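Local coordinates for SsfS6 (Streptomyces sp. SF2575, PDB 4G2T), which adopts the two-domain GT-B fold of the erythromycin biosynthesis protein CIII-like family and binds thymidine-5'-diphosphate, at residues 215-220 with 294-299; 303-308 with 322-327; 307-312 with 329-334. All coordinates share one frame; numbering follows the deposited sequence.

Contact 1 of 3, residues 215-220 with 294-299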
ATOM      1  N   GLN A 215      -0.008  -2.248  14.479  1.00 25.08           N
ATOM      2  CA  GLN A 215      -0.744  -1.001  14.652  1.00 17.53           C
ATOM      3  C   GLN A 215       0.192   0.111  15.094  1.00 23.57           C
ATOM      4  O   GLN A 215       1.317  -0.143  15.524  1.00 22.81           O
ATOM      5  CB  GLN A 215      -1.854  -1.161  15.693  1.00 21.45           C
ATOM      6  CG  GLN A 215      -1.347  -1.479  17.090  1.00 26.45           C
ATOM      7  CD  GLN A 215      -2.361  -1.154  18.170  1.00 38.10           C
ATOM      8  OE1 GLN A 215      -2.718  -2.008  18.981  1.00 45.60           O
ATOM      9  NE2 GLN A 215      -2.823   0.091  18.192  1.00 30.78           N
ATOM     10  N   VAL A 216      -0.279   1.348  14.985  1.00 18.30           N
ATOM     11  CA  VAL A 216       0.445   2.484  15.531  1.00 20.79           C
ATOM     12  C   VAL A 216       0.418   2.376  17.049  1.00 24.45           C
ATOM     13  O   VAL A 216      -0.656   2.271  17.641  1.00 21.59           O
ATOM     14  CB  VAL A 216      -0.190   3.817  15.104  1.00 23.71           C
ATOM     15  CG1 VAL A 216       0.611   4.987  15.658  1.00 21.02           C
ATOM     16  CG2 VAL A 216      -0.283   3.899  13.588  1.00 13.26           C
ATOM     17  N   PRO A 217       1.604   2.384  17.679  1.00 25.81           N
ATOM     18  CA  PRO A 217       1.751   2.261  19.133  1.00 22.74           C
ATOM     19  C   PRO A 217       0.864   3.244  19.889  1.00 23.92           C
ATOM     20  O   PRO A 217       0.696   4.385  19.461  1.00 24.32           O
ATOM     21  CB  PRO A 217       3.227   2.590  19.357  1.00 23.03           C
ATOM     22  CG  PRO A 217       3.888   2.162  18.096  1.00 27.49           C
ATOM     23  CD  PRO A 217       2.909   2.486  17.002  1.00 18.63           C
ATOM     24  N   SER A 218       0.298   2.786  21.001  1.00 25.19           N
ATOM     25  CA  SER A 218      -0.655   3.573  21.775  1.00 25.96           C
ATOM     26  C   SER A 218      -0.045   4.849  22.352  1.00 32.25           C
ATOM     27  O   SER A 218      -0.733   5.859  22.505  1.00 29.38           O
ATOM     28  CB  SER A 218      -1.247   2.717  22.898  1.00 26.35           C
ATOM     29  OG  SER A 218      -2.073   3.488  23.750  1.00 66.74           O
ATOM     30  N   TRP A 219       1.246   4.802  22.666  1.00 26.12           N
ATOM     31  CA  TRP A 219       1.923   5.942  23.279  1.00 31.39           C
ATOM     32  C   TRP A 219       2.175   7.093  22.304  1.00 21.97           C
ATOM     33  O   TRP A 219       2.545   8.190  22.714  1.00 25.40           O
ATOM     34  CB  TRP A 219       3.233   5.505  23.943  1.00 21.08           C
ATOM     35  CG  TRP A 219       4.101   4.630  23.086  1.00 20.50           C
ATOM     36  CD1 TRP A 219       4.178   3.268  23.122  1.00 20.97           C
ATOM     37  CD2 TRP A 219       5.023   5.056  22.074  1.00 26.62           C
ATOM     38  NE1 TRP A 219       5.087   2.820  22.194  1.00 22.56           N
ATOM     39  CE2 TRP A 219       5.620   3.899  21.537  1.00 21.31           C
ATOM     40  CE3 TRP A 219       5.400   6.306  21.569  1.00 21.57           C
ATOM     41  CZ2 TRP A 219       6.571   3.951  20.521  1.00 16.97           C
ATOM     42  CZ3 TRP A 219       6.345   6.355  20.560  1.00 12.97           C
ATOM     43  CH2 TRP A 219       6.920   5.186  20.046  1.00 14.70           C
ATOM     44  N   VAL A 220       1.969   6.839  21.016  1.00 28.06           N
ATOM     45  CA  VAL A 220       2.154   7.865  19.995  1.00 28.26           C
ATOM     46  C   VAL A 220       1.090   8.958  20.109  1.00 38.54           C
ATOM     47  O   VAL A 220       1.375  10.140  19.915  1.00 42.22           O
ATOM     48  CB  VAL A 220       2.124   7.258  18.573  1.00 27.38           C
ATOM     49  CG1 VAL A 220       2.268   8.345  17.518  1.00 19.54           C
ATOM     50  CG2 VAL A 220       3.220   6.216  18.418  1.00 23.06           C
ATOM     51  N   SER A 294       7.886   6.474  10.452  1.00 16.51           N
ATOM     52  CA  SER A 294       6.879   7.488  10.144  1.00 30.20           C
ATOM     53  C   SER A 294       5.694   7.447  11.108  1.00 28.85           C
ATOM     54  O   SER A 294       5.019   8.456  11.318  1.00 31.25           O
ATOM     55  CB  SER A 294       6.383   7.338   8.704  1.00 17.54           C
ATOM     56  OG  SER A 294       5.817   6.056   8.492  1.00 31.56           O
ATOM     57  N   ALA A 295       5.448   6.279  11.691  1.00 21.45           N
ATOM     58  CA  ALA A 295       4.353   6.113  12.637  1.00 26.95           C
ATOM     59  C   ALA A 295       4.708   6.642  14.026  1.00 24.85           C
ATOM     60  O   ALA A 295       3.834   7.102  14.761  1.00 32.23           O
ATOM     61  CB  ALA A 295       3.938   4.649  12.714  1.00 15.52           C
ATOM     62  N   ILE A 296       5.988   6.581  14.381  1.00 19.43           N
ATOM     63  CA  ILE A 296       6.420   6.966  15.724  1.00 23.60           C
ATOM     64  C   ILE A 296       7.155   8.307  15.779  1.00 22.14           C
ATOM     65  O   ILE A 296       7.329   8.874  16.856  1.00 21.44           O
ATOM     66  CB  ILE A 296       7.313   5.883  16.369  1.00 29.74           C
ATOM     67  CG1 ILE A 296       8.630   5.747  15.602  1.00 28.95           C
ATOM     68  CG2 ILE A 296       6.578   4.553  16.433  1.00  9.58           C
ATOM     69  CD1 ILE A 296       9.617   4.799  16.250  1.00 21.88           C
HETATM   70  N   MSE A 297       7.586   8.803  14.621  1.00 25.44           N
HETATM   71  CA  MSE A 297       8.311  10.078  14.543  1.00 19.81           C
HETATM   72  C   MSE A 297       7.631  11.290  15.202  1.00 32.67           C
HETATM   73  O   MSE A 297       8.306  12.074  15.869  1.00 44.12           O
HETATM   74  CB  MSE A 297       8.711  10.408  13.097  1.00 21.26           C
HETATM   75  CG  MSE A 297       9.976   9.712  12.609  1.00 26.19           C
HETATM   76 SE   MSE A 297      11.534  10.017  13.745  1.00 51.57          SE
HETATM   77  CE  MSE A 297      11.444   8.411  14.851  1.00 32.81           C
ATOM     78  N   PRO A 298       6.306  11.461  15.014  1.00 25.48           N
ATOM     79  CA  PRO A 298       5.659  12.589  15.699  1.00 24.71           C
ATOM     80  C   PRO A 298       5.759  12.513  17.222  1.00 28.57           C
ATOM     81  O   PRO A 298       5.639  13.537  17.894  1.00 42.89           O
ATOM     82  CB  PRO A 298       4.195  12.462  15.268  1.00 32.75           C
ATOM     83  CG  PRO A 298       4.254  11.784  13.953  1.00 29.47           C
ATOM     84  CD  PRO A 298       5.386  10.808  14.063  1.00 39.15           C
ATOM     85  N   ALA A 299       5.982  11.316  17.754  1.00 35.84           N
ATOM     86  CA  ALA A 299       6.074  11.125  19.196  1.00 39.29           C
ATOM     87  C   ALA A 299       7.518  11.162  19.692  1.00 25.54           C
ATOM     88  O   ALA A 299       7.791  10.832  20.846  1.00 32.98           O
ATOM     89  CB  ALA A 299       5.406   9.817  19.599  1.00 33.65           C
TER
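The indole of Trp-219 takes the methyl of Ala-299 at its edge, close to the ring plane, with CZ3 3.7 Å from Ala-299 CB. The same six-membered ring meets Ile-296 obliquely, CH2 coming 3.7 Å from Ile-296 CG2. One face of the indole is covered from within its own segment: Pro-217 CB lies 3.3 Å above the plane and Val-220 CG2 also sits over that face, both displaced toward the rim. With chi1 at 48°, CG lies between the backbone N and the carbonyl carbon, which folds the ring back over these two neighbours and still lets its far rim reach the helical segment. Ile-296 CG2 is shared, since Pro-217 CG packs 4.0 Å from it on an oblique approach. The two methyls of Val-220 differ in their main partners. CG1 touches Ala-299 CB and comes 3.4 Å from Ala-295 O, which Val-216 CG1 also reaches, while CG2 turns to the indole and Ile-296. Small alanines suit the helical side because they let the bulkier loop residues come close to its backbone, and the rigid proline and branched valines give the loop firm apolar surfaces. Around the contact, Arg-228 touches Trp-219 and donates to Ala-299 O, and Val-216 packs on Leu-46 of the second subunit, to which its backbone is also hydrogen-bonded. The two segments share no hydrogen bond, so this loop, probably part of the linker between the two domains, is held on residues 294-299 mainly by apolar packing.

Contact 2 of 3, residues 303-308 with 322-327. With TYD (thymidine-5'-diphosphate), chain B.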
ATOM      1  N   VAL A 303      16.582  11.323  17.150  1.00 25.26           N
ATOM      2  CA  VAL A 303      16.851   9.957  16.714  1.00 24.81           C
ATOM      3  C   VAL A 303      18.345   9.664  16.587  1.00 21.36           C
ATOM      4  O   VAL A 303      19.081  10.410  15.946  1.00 15.59           O
ATOM      5  CB  VAL A 303      16.184   9.659  15.359  1.00 28.96           C
ATOM      6  CG1 VAL A 303      16.421   8.212  14.953  1.00 21.66           C
ATOM      7  CG2 VAL A 303      14.700   9.961  15.423  1.00 37.53           C
ATOM      8  N   VAL A 304      18.782   8.568  17.201  1.00 16.90           N
ATOM      9  CA  VAL A 304      20.149   8.087  17.040  1.00 22.81           C
ATOM     10  C   VAL A 304      20.150   6.901  16.084  1.00 27.67           C
ATOM     11  O   VAL A 304      19.499   5.890  16.346  1.00 21.88           O
ATOM     12  CB  VAL A 304      20.749   7.640  18.381  1.00 35.42           C
ATOM     13  CG1 VAL A 304      22.158   7.102  18.181  1.00 18.18           C
ATOM     14  CG2 VAL A 304      20.746   8.791  19.369  1.00 21.25           C
ATOM     15  N   HIS A 305      20.876   7.019  14.977  1.00 33.49           N
ATOM     16  CA  HIS A 305      20.860   5.962  13.971  1.00 26.90           C
ATOM     17  C   HIS A 305      22.199   5.686  13.284  1.00 28.35           C
ATOM     18  O   HIS A 305      23.214   6.315  13.585  1.00 25.75           O
ATOM     19  CB  HIS A 305      19.765   6.220  12.931  1.00 11.49           C
ATOM     20  CG  HIS A 305      19.898   7.530  12.220  1.00 13.35           C
ATOM     21  ND1 HIS A 305      20.771   7.720  11.170  1.00 13.52           N
ATOM     22  CD2 HIS A 305      19.268   8.712  12.403  1.00 12.90           C
ATOM     23  CE1 HIS A 305      20.673   8.964  10.739  1.00 18.38           C
ATOM     24  NE2 HIS A 305      19.766   9.588  11.470  1.00 14.21           N
ATOM     25  N   HIS A 306      22.175   4.734  12.356  1.00 20.94           N
ATOM     26  CA  HIS A 306      23.376   4.238  11.695  1.00 11.48           C
ATOM     27  C   HIS A 306      23.660   4.971  10.389  1.00 13.78           C
ATOM     28  O   HIS A 306      24.475   4.522   9.583  1.00 20.23           O
ATOM     29  CB  HIS A 306      23.224   2.745  11.406  1.00 16.51           C
ATOM     30  CG  HIS A 306      22.160   2.434  10.401  1.00 30.30           C
ATOM     31  ND1 HIS A 306      20.835   2.774  10.587  1.00 21.39           N
ATOM     32  CD2 HIS A 306      22.220   1.818   9.196  1.00 20.34           C
ATOM     33  CE1 HIS A 306      20.130   2.381   9.543  1.00 18.33           C
ATOM     34  NE2 HIS A 306      20.947   1.796   8.684  1.00 21.59           N
ATOM     35  N   GLY A 307      22.979   6.090  10.179  1.00 14.33           N
ATOM     36  CA  GLY A 307      23.155   6.871   8.968  1.00 16.64           C
ATOM     37  C   GLY A 307      22.447   6.276   7.766  1.00 24.88           C
ATOM     38  O   GLY A 307      22.705   6.675   6.630  1.00 20.56           O
ATOM     39  N   GLY A 308      21.553   5.324   8.015  1.00 18.86           N
ATOM     40  CA  GLY A 308      20.801   4.678   6.953  1.00 17.03           C
ATOM     41  C   GLY A 308      20.027   5.666   6.103  1.00 22.03           C
ATOM     42  O   GLY A 308      19.410   6.594   6.629  1.00 16.06           O
ATOM     43  N   GLN A 322      18.822  14.472  14.227  1.00 16.01           N
ATOM     44  CA  GLN A 322      19.353  13.116  14.224  1.00 22.14           C
ATOM     45  C   GLN A 322      20.786  13.045  14.742  1.00 32.84           C
ATOM     46  O   GLN A 322      21.578  13.961  14.537  1.00 21.68           O
ATOM     47  CB  GLN A 322      19.316  12.550  12.804  1.00 23.44           C
ATOM     48  CG  GLN A 322      18.085  12.942  12.006  1.00 17.10           C
ATOM     49  CD  GLN A 322      18.249  12.681  10.521  1.00 26.13           C
ATOM     50  OE1 GLN A 322      18.989  11.784  10.114  1.00 31.72           O
ATOM     51  NE2 GLN A 322      17.566  13.472   9.702  1.00 24.78           N
ATOM     52  N   VAL A 323      21.115  11.948  15.414  1.00 27.81           N
ATOM     53  CA  VAL A 323      22.504  11.646  15.731  1.00 30.17           C
ATOM     54  C   VAL A 323      22.953  10.512  14.821  1.00 30.83           C
ATOM     55  O   VAL A 323      22.684   9.340  15.086  1.00 27.65           O
ATOM     56  CB  VAL A 323      22.695  11.252  17.207  1.00 28.41           C
ATOM     57  CG1 VAL A 323      24.147  10.874  17.469  1.00 19.96           C
ATOM     58  CG2 VAL A 323      22.269  12.393  18.116  1.00 26.61           C
ATOM     59  N   SER A 324      23.621  10.873  13.731  1.00 23.63           N
ATOM     60  CA  SER A 324      23.999   9.904  12.711  1.00 24.23           C
ATOM     61  C   SER A 324      25.368   9.289  12.977  1.00 31.68           C
ATOM     62  O   SER A 324      26.368   9.998  13.096  1.00 22.64           O
ATOM     63  CB  SER A 324      23.976  10.554  11.326  1.00 27.03           C
ATOM     64  OG  SER A 324      24.317   9.619  10.317  1.00 26.09           O
ATOM     65  N   VAL A 325      25.399   7.965  13.073  1.00 28.87           N
ATOM     66  CA  VAL A 325      26.649   7.226  13.189  1.00 19.97           C
ATOM     67  C   VAL A 325      26.837   6.400  11.919  1.00 24.72           C
ATOM     68  O   VAL A 325      26.458   5.231  11.870  1.00 21.20           O
ATOM     69  CB  VAL A 325      26.647   6.301  14.418  1.00 24.09           C
ATOM     70  CG1 VAL A 325      28.024   5.686  14.624  1.00 25.15           C
ATOM     71  CG2 VAL A 325      26.218   7.070  15.658  1.00 20.87           C
ATOM     72  N   PRO A 326      27.424   7.019  10.882  1.00 24.82           N
ATOM     73  CA  PRO A 326      27.539   6.435   9.540  1.00 16.66           C
ATOM     74  C   PRO A 326      28.374   5.160   9.525  1.00 31.18           C
ATOM     75  O   PRO A 326      29.587   5.215   9.730  1.00 50.30           O
ATOM     76  CB  PRO A 326      28.252   7.532   8.739  1.00 24.66           C
ATOM     77  CG  PRO A 326      28.087   8.780   9.543  1.00 31.87           C
ATOM     78  CD  PRO A 326      28.073   8.337  10.963  1.00 29.05           C
ATOM     79  N   VAL A 327      27.727   4.026   9.276  1.00 36.01           N
ATOM     80  CA  VAL A 327      28.419   2.744   9.229  1.00 39.85           C
ATOM     81  C   VAL A 327      28.865   2.399   7.810  1.00 33.65           C
ATOM     82  O   VAL A 327      30.056   2.235   7.546  1.00 33.77           O
ATOM     83  CB  VAL A 327      27.533   1.606   9.770  1.00 37.86           C
ATOM     84  CG1 VAL A 327      28.232   0.264   9.610  1.00 34.75           C
ATOM     85  CG2 VAL A 327      27.176   1.858  11.227  1.00 23.54           C
TER
HETATM   86  PA  TYD B 401      17.774   2.221   5.947  1.00 18.44           P
HETATM   87  O1A TYD B 401      17.450   3.477   6.718  1.00 15.25           O
HETATM   88  O2A TYD B 401      18.289   2.584   4.573  1.00 13.27           O
HETATM   89  O3A TYD B 401      18.849   1.414   6.743  1.00 26.11           O
HETATM   90  PB  TYD B 401      19.338   0.025   6.222  1.00 24.24           P
HETATM   91  O1B TYD B 401      19.303  -0.008   4.713  1.00 21.47           O
HETATM   92  O2B TYD B 401      20.754  -0.189   6.700  1.00 32.85           O
HETATM   93  O3B TYD B 401      18.448  -1.068   6.766  1.00 22.46           O
HETATM   94  O5' TYD B 401      16.497   1.337   5.809  1.00 25.31           O
HETATM   95  C5' TYD B 401      15.787   0.974   6.933  1.00 15.58           C
HETATM   96  C4' TYD B 401      14.333   1.092   6.642  1.00 11.13           C
HETATM   97  O4' TYD B 401      13.611   0.243   7.468  1.00 19.05           O
HETATM   98  C3' TYD B 401      13.868   2.494   6.933  1.00 19.35           C
HETATM   99  O3' TYD B 401      12.862   2.843   6.061  1.00 21.32           O
HETATM  100  C2' TYD B 401      13.380   2.496   8.344  1.00 13.13           C
HETATM  101  C1' TYD B 401      12.849   1.019   8.457  1.00 16.83           C
HETATM  102  N1  TYD B 401      12.680   0.433   9.875  1.00 11.90           N
HETATM  103  C2  TYD B 401      11.671   0.913  10.797  1.00 12.75           C
HETATM  104  O2  TYD B 401      10.918   1.811  10.470  1.00 16.46           O
HETATM  105  N3  TYD B 401      11.533   0.364  12.093  1.00 15.06           N
HETATM  106  C4  TYD B 401      12.382  -0.673  12.510  1.00 14.93           C
HETATM  107  O4  TYD B 401      12.262  -1.154  13.640  1.00 22.46           O
HETATM  108  C5  TYD B 401      13.421  -1.177  11.566  1.00 19.33           C
HETATM  109  C5M TYD B 401      14.324  -2.279  12.006  1.00 21.34           C
HETATM  110  C6  TYD B 401      13.561  -0.645  10.302  1.00 13.12           C
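His-305 reaches across to Gln-322, donating from NE2 to OE1 at 2.7 Å with the N-H bent to 143°. The oxygen lies at the edge of the imidazole, and the ring and amide planes stand 45° apart. One face of the ring lies over Val-323 O and Ser-324 CA of the adjacent strand. The other nitrogen, ND1, accepts from Gly-307 N at 2.9 Å, in the ring plane, so the imidazole is held at both nitrogens and its rotation is fixed. Histidine suits the place because it can donate from one ring nitrogen and accept at the other. The next residue serves the ligand: His-306 NE2 is 2.8 Å from O2B of TYD and 2.9 Å from O3A, donating to both, and Gly-308 N sits over the centre of its ring. Gly-307, just after His-306, turns the chain toward Gly-308 with a positive phi of 77°; having no side chain, it fits closely against Pro-326 and Ser-324, its CA 3.3 Å from Ser-324 OG.

Behind these groups is the parallel pairing of strands 302-305 and 322-324. Val-323 N bonds to Val-303 O, His-305 N to Val-323 O, and Val-325 N to His-305 O at 2.8 Å. Val-304 and Val-323 lie side by side on the face under helix 357-366, whereas His-305 and Gln-322 share the face covered by helix 309-317. In this beta-alpha-beta unit of a Rossmann-like domain, Gln-322 NE2 bonds weakly to Thr-312 O, and the His-305 bonds to Gln-322 and Gly-307 tie strand end to loop, probably helping to hold His-306 toward the diphosphate.

Contact 3 of 3, residues 307-312 with 329-334. With TYD (thymidine-5'-diphosphate), chain B.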
ATOM      1  N   GLY A 307      22.979   6.090  10.179  1.00 14.33           N
ATOM      2  CA  GLY A 307      23.155   6.871   8.968  1.00 16.64           C
ATOM      3  C   GLY A 307      22.447   6.276   7.766  1.00 24.88           C
ATOM      4  O   GLY A 307      22.705   6.675   6.630  1.00 20.56           O
ATOM      5  N   GLY A 308      21.553   5.324   8.015  1.00 18.86           N
ATOM      6  CA  GLY A 308      20.801   4.678   6.953  1.00 17.03           C
ATOM      7  C   GLY A 308      20.027   5.666   6.103  1.00 22.03           C
ATOM      8  O   GLY A 308      19.410   6.594   6.629  1.00 16.06           O
ATOM      9  N   HIS A 309      20.070   5.469   4.788  1.00  8.67           N
ATOM     10  CA  HIS A 309      19.441   6.384   3.838  1.00 13.37           C
ATOM     11  C   HIS A 309      17.958   6.608   4.121  1.00 22.75           C
ATOM     12  O   HIS A 309      17.504   7.748   4.213  1.00 19.72           O
ATOM     13  CB  HIS A 309      19.632   5.883   2.405  1.00 16.34           C
ATOM     14  CG  HIS A 309      21.016   6.085   1.873  1.00 30.89           C
ATOM     15  ND1 HIS A 309      21.699   5.105   1.182  1.00 30.29           N
ATOM     16  CD2 HIS A 309      21.843   7.156   1.919  1.00 24.89           C
ATOM     17  CE1 HIS A 309      22.889   5.564   0.834  1.00 31.30           C
ATOM     18  NE2 HIS A 309      22.999   6.807   1.267  1.00 34.96           N
ATOM     19  N   GLY A 310      17.213   5.517   4.261  1.00  8.43           N
ATOM     20  CA  GLY A 310      15.791   5.597   4.535  1.00 17.40           C
ATOM     21  C   GLY A 310      15.500   6.201   5.894  1.00 12.26           C
ATOM     22  O   GLY A 310      14.572   6.995   6.045  1.00 15.07           O
ATOM     23  N   THR A 311      16.301   5.823   6.885  1.00 13.32           N
ATOM     24  CA  THR A 311      16.143   6.335   8.241  1.00 10.87           C
ATOM     25  C   THR A 311      16.412   7.836   8.295  1.00 16.27           C
ATOM     26  O   THR A 311      15.692   8.581   8.960  1.00 13.39           O
ATOM     27  CB  THR A 311      17.081   5.607   9.224  1.00 16.35           C
ATOM     28  OG1 THR A 311      16.784   4.205   9.222  1.00 16.37           O
ATOM     29  CG2 THR A 311      16.915   6.153  10.634  1.00 15.27           C
ATOM     30  N   THR A 312      17.445   8.274   7.584  1.00 13.72           N
ATOM     31  CA  THR A 312      17.819   9.684   7.558  1.00 21.15           C
ATOM     32  C   THR A 312      16.743  10.539   6.896  1.00 17.65           C
ATOM     33  O   THR A 312      16.324  11.558   7.442  1.00 16.18           O
ATOM     34  CB  THR A 312      19.155   9.900   6.821  1.00 17.66           C
ATOM     35  OG1 THR A 312      20.184   9.130   7.453  1.00 18.49           O
ATOM     36  CG2 THR A 312      19.542  11.369   6.841  1.00 20.82           C
ATOM     37  N   ALA A 329      29.685   2.799   3.828  1.00 34.50           N
ATOM     38  CA  ALA A 329      30.398   3.829   3.078  1.00 34.08           C
ATOM     39  C   ALA A 329      29.507   4.664   2.158  1.00 33.69           C
ATOM     40  O   ALA A 329      29.761   5.851   1.955  1.00 27.81           O
ATOM     41  CB  ALA A 329      31.536   3.206   2.283  1.00 40.88           C
ATOM     42  N   GLU A 330      28.469   4.048   1.601  1.00 27.13           N
ATOM     43  CA  GLU A 330      27.628   4.730   0.621  1.00 28.51           C
ATOM     44  C   GLU A 330      26.702   5.777   1.241  1.00 23.47           C
ATOM     45  O   GLU A 330      26.075   6.557   0.524  1.00 28.94           O
ATOM     46  CB  GLU A 330      26.816   3.724  -0.202  1.00 33.55           C
ATOM     47  CG  GLU A 330      25.755   2.972   0.583  1.00 34.43           C
ATOM     48  CD  GLU A 330      24.830   2.171  -0.314  1.00 44.70           C
ATOM     49  OE1 GLU A 330      25.056   0.953  -0.471  1.00 40.00           O
ATOM     50  OE2 GLU A 330      23.875   2.762  -0.865  1.00 40.27           O
ATOM     51  N   VAL A 331      26.620   5.798   2.568  1.00 29.31           N
ATOM     52  CA  VAL A 331      25.769   6.765   3.255  1.00 32.55           C
ATOM     53  C   VAL A 331      26.587   7.911   3.850  1.00 28.35           C
ATOM     54  O   VAL A 331      26.042   8.807   4.496  1.00 27.52           O
ATOM     55  CB  VAL A 331      24.927   6.099   4.367  1.00 26.64           C
ATOM     56  CG1 VAL A 331      24.334   4.790   3.871  1.00 31.20           C
ATOM     57  CG2 VAL A 331      25.764   5.865   5.615  1.00 22.24           C
ATOM     58  N   TRP A 332      27.897   7.879   3.616  1.00 29.42           N
ATOM     59  CA  TRP A 332      28.807   8.883   4.165  1.00 35.60           C
ATOM     60  C   TRP A 332      28.502  10.299   3.684  1.00 19.92           C
ATOM     61  O   TRP A 332      28.470  11.235   4.482  1.00 23.38           O
ATOM     62  CB  TRP A 332      30.262   8.522   3.849  1.00 28.69           C
ATOM     63  CG  TRP A 332      30.822   7.461   4.745  1.00 32.73           C
ATOM     64  CD1 TRP A 332      30.235   6.937   5.860  1.00 28.93           C
ATOM     65  CD2 TRP A 332      32.083   6.796   4.604  1.00 37.60           C
ATOM     66  NE1 TRP A 332      31.052   5.986   6.422  1.00 43.84           N
ATOM     67  CE2 TRP A 332      32.192   5.880   5.671  1.00 39.99           C
ATOM     68  CE3 TRP A 332      33.129   6.884   3.682  1.00 44.64           C
ATOM     69  CZ2 TRP A 332      33.306   5.060   5.839  1.00 38.07           C
ATOM     70  CZ3 TRP A 332      34.234   6.070   3.850  1.00 42.00           C
ATOM     71  CH2 TRP A 332      34.313   5.169   4.921  1.00 42.22           C
ATOM     72  N   ASP A 333      28.281  10.451   2.381  1.00 35.21           N
ATOM     73  CA  ASP A 333      27.967  11.754   1.802  1.00 40.12           C
ATOM     74  C   ASP A 333      26.698  12.353   2.400  1.00 40.78           C
ATOM     75  O   ASP A 333      26.638  13.551   2.675  1.00 34.39           O
ATOM     76  CB  ASP A 333      27.829  11.650   0.281  1.00 33.30           C
ATOM     77  CG  ASP A 333      29.171  11.574  -0.423  1.00 49.48           C
ATOM     78  OD1 ASP A 333      30.183  11.294   0.252  1.00 42.64           O
ATOM     79  OD2 ASP A 333      29.211  11.794  -1.652  1.00 39.65           O
ATOM     80  N   SER A 334      25.690  11.511   2.604  1.00 37.90           N
ATOM     81  CA  SER A 334      24.414  11.952   3.156  1.00 36.25           C
ATOM     82  C   SER A 334      24.565  12.486   4.578  1.00 35.35           C
ATOM     83  O   SER A 334      23.918  13.462   4.955  1.00 33.44           O
ATOM     84  CB  SER A 334      23.398  10.808   3.131  1.00 28.95           C
ATOM     85  OG  SER A 334      23.147  10.382   1.803  1.00 44.31           O
TER
HETATM   86  PA  TYD B 401      17.774   2.221   5.947  1.00 18.44           P
HETATM   87  O1A TYD B 401      17.450   3.477   6.718  1.00 15.25           O
HETATM   88  O2A TYD B 401      18.289   2.584   4.573  1.00 13.27           O
HETATM   89  O3A TYD B 401      18.849   1.414   6.743  1.00 26.11           O
HETATM   90  PB  TYD B 401      19.338   0.025   6.222  1.00 24.24           P
HETATM   91  O1B TYD B 401      19.303  -0.008   4.713  1.00 21.47           O
HETATM   92  O2B TYD B 401      20.754  -0.189   6.700  1.00 32.85           O
HETATM   93  O3B TYD B 401      18.448  -1.068   6.766  1.00 22.46           O
HETATM   94  O5' TYD B 401      16.497   1.337   5.809  1.00 25.31           O
HETATM   95  C5' TYD B 401      15.787   0.974   6.933  1.00 15.58           C
HETATM   96  C4' TYD B 401      14.333   1.092   6.642  1.00 11.13           C
HETATM   97  O4' TYD B 401      13.611   0.243   7.468  1.00 19.05           O
HETATM   98  C3' TYD B 401      13.868   2.494   6.933  1.00 19.35           C
HETATM   99  O3' TYD B 401      12.862   2.843   6.061  1.00 21.32           O
HETATM  100  C2' TYD B 401      13.380   2.496   8.344  1.00 13.13           C
HETATM  101  C1' TYD B 401      12.849   1.019   8.457  1.00 16.83           C
HETATM  102  N1  TYD B 401      12.680   0.433   9.875  1.00 11.90           N
HETATM  103  C2  TYD B 401      11.671   0.913  10.797  1.00 12.75           C
HETATM  104  O2  TYD B 401      10.918   1.811  10.470  1.00 16.46           O
HETATM  105  N3  TYD B 401      11.533   0.364  12.093  1.00 15.06           N
HETATM  106  C4  TYD B 401      12.382  -0.673  12.510  1.00 14.93           C
HETATM  107  O4  TYD B 401      12.262  -1.154  13.640  1.00 22.46           O
HETATM  108  C5  TYD B 401      13.421  -1.177  11.566  1.00 19.33           C
HETATM  109  C5M TYD B 401      14.324  -2.279  12.006  1.00 21.34           C
HETATM  110  C6  TYD B 401      13.561  -0.645  10.302  1.00 13.12           C
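In the C-terminal Rossmann-like domain of this GT-B protein, the first turn of helix 309-317 receives the alpha-phosphate (PA) of TYD, and His-309 in that turn packs against the 3-10 turn 329-331 and the first turn of the helix 332-340 that follows. A CH-pi contact carries the packing: Val-331 CG1 stands over one face of the imidazole, 3.6 Å from its centroid and 17° off the ring normal. At the ring edge NE2 makes a weak, bent bond to Glu-330 O, 3.2 Å long with an angle of 124°. Ser-334 OG lies at the edge as well, 3.5 Å from His-309 CD2. Near CE1 comes the Glu-330 carboxylate, with OE2 3.4 Å from that carbon. Its stronger partners lie elsewhere: OE1 is hydrogen-bonded to Tyr-103 and OE2 forms a salt bridge with Arg-152, so the glutamate joins this site to the N-terminal half. Val-331 also presses on the loop ahead of the helix, its CB 3.2 Å from Gly-307 O.

The other side of the turn faces the nucleotide. Gly-310 N donates to TYD O2A at 3.1 Å, and Thr-311 gives both its backbone N and its hydroxyl to O1A, the OG1 bond measuring 2.7 Å. Lacking side chains, Gly-308 avoids a collision with O1A and Gly-310 avoids crowding the sugar O3', and the helix N-terminus probably adds a favourable dipole. Gly-308, at the N-cap position, offers its carbonyl oxygen to two donors of Thr-312, the backbone N and OG1, the latter 2.8 Å away and 47° above the carbonyl plane.

Contacts 2 and 3 are two sides of one nucleotide site: their centres lie 8 Å apart, they share Gly-307 and Gly-308, and both reach TYD. The strand-end histidine joins them directly, His-305 CE1 coming 3.3 Å from Thr-312 OG1. Contact 1 stands further off, its centre 20 Å from that of contact 2 and 23 Å from that of contact 3. It still touches contact 2 where Met-297 SE packs 3.6 Å from Val-303 CG2. The side chain of Ile-296 is about 6 Å from TYD, and Phe-291, which packs on Pro-217 and Ile-296, bonds the ligand through its carbonyl oxygen. Contact 1 thus borders the pocket whose diphosphate end contacts 2 and 3 help build.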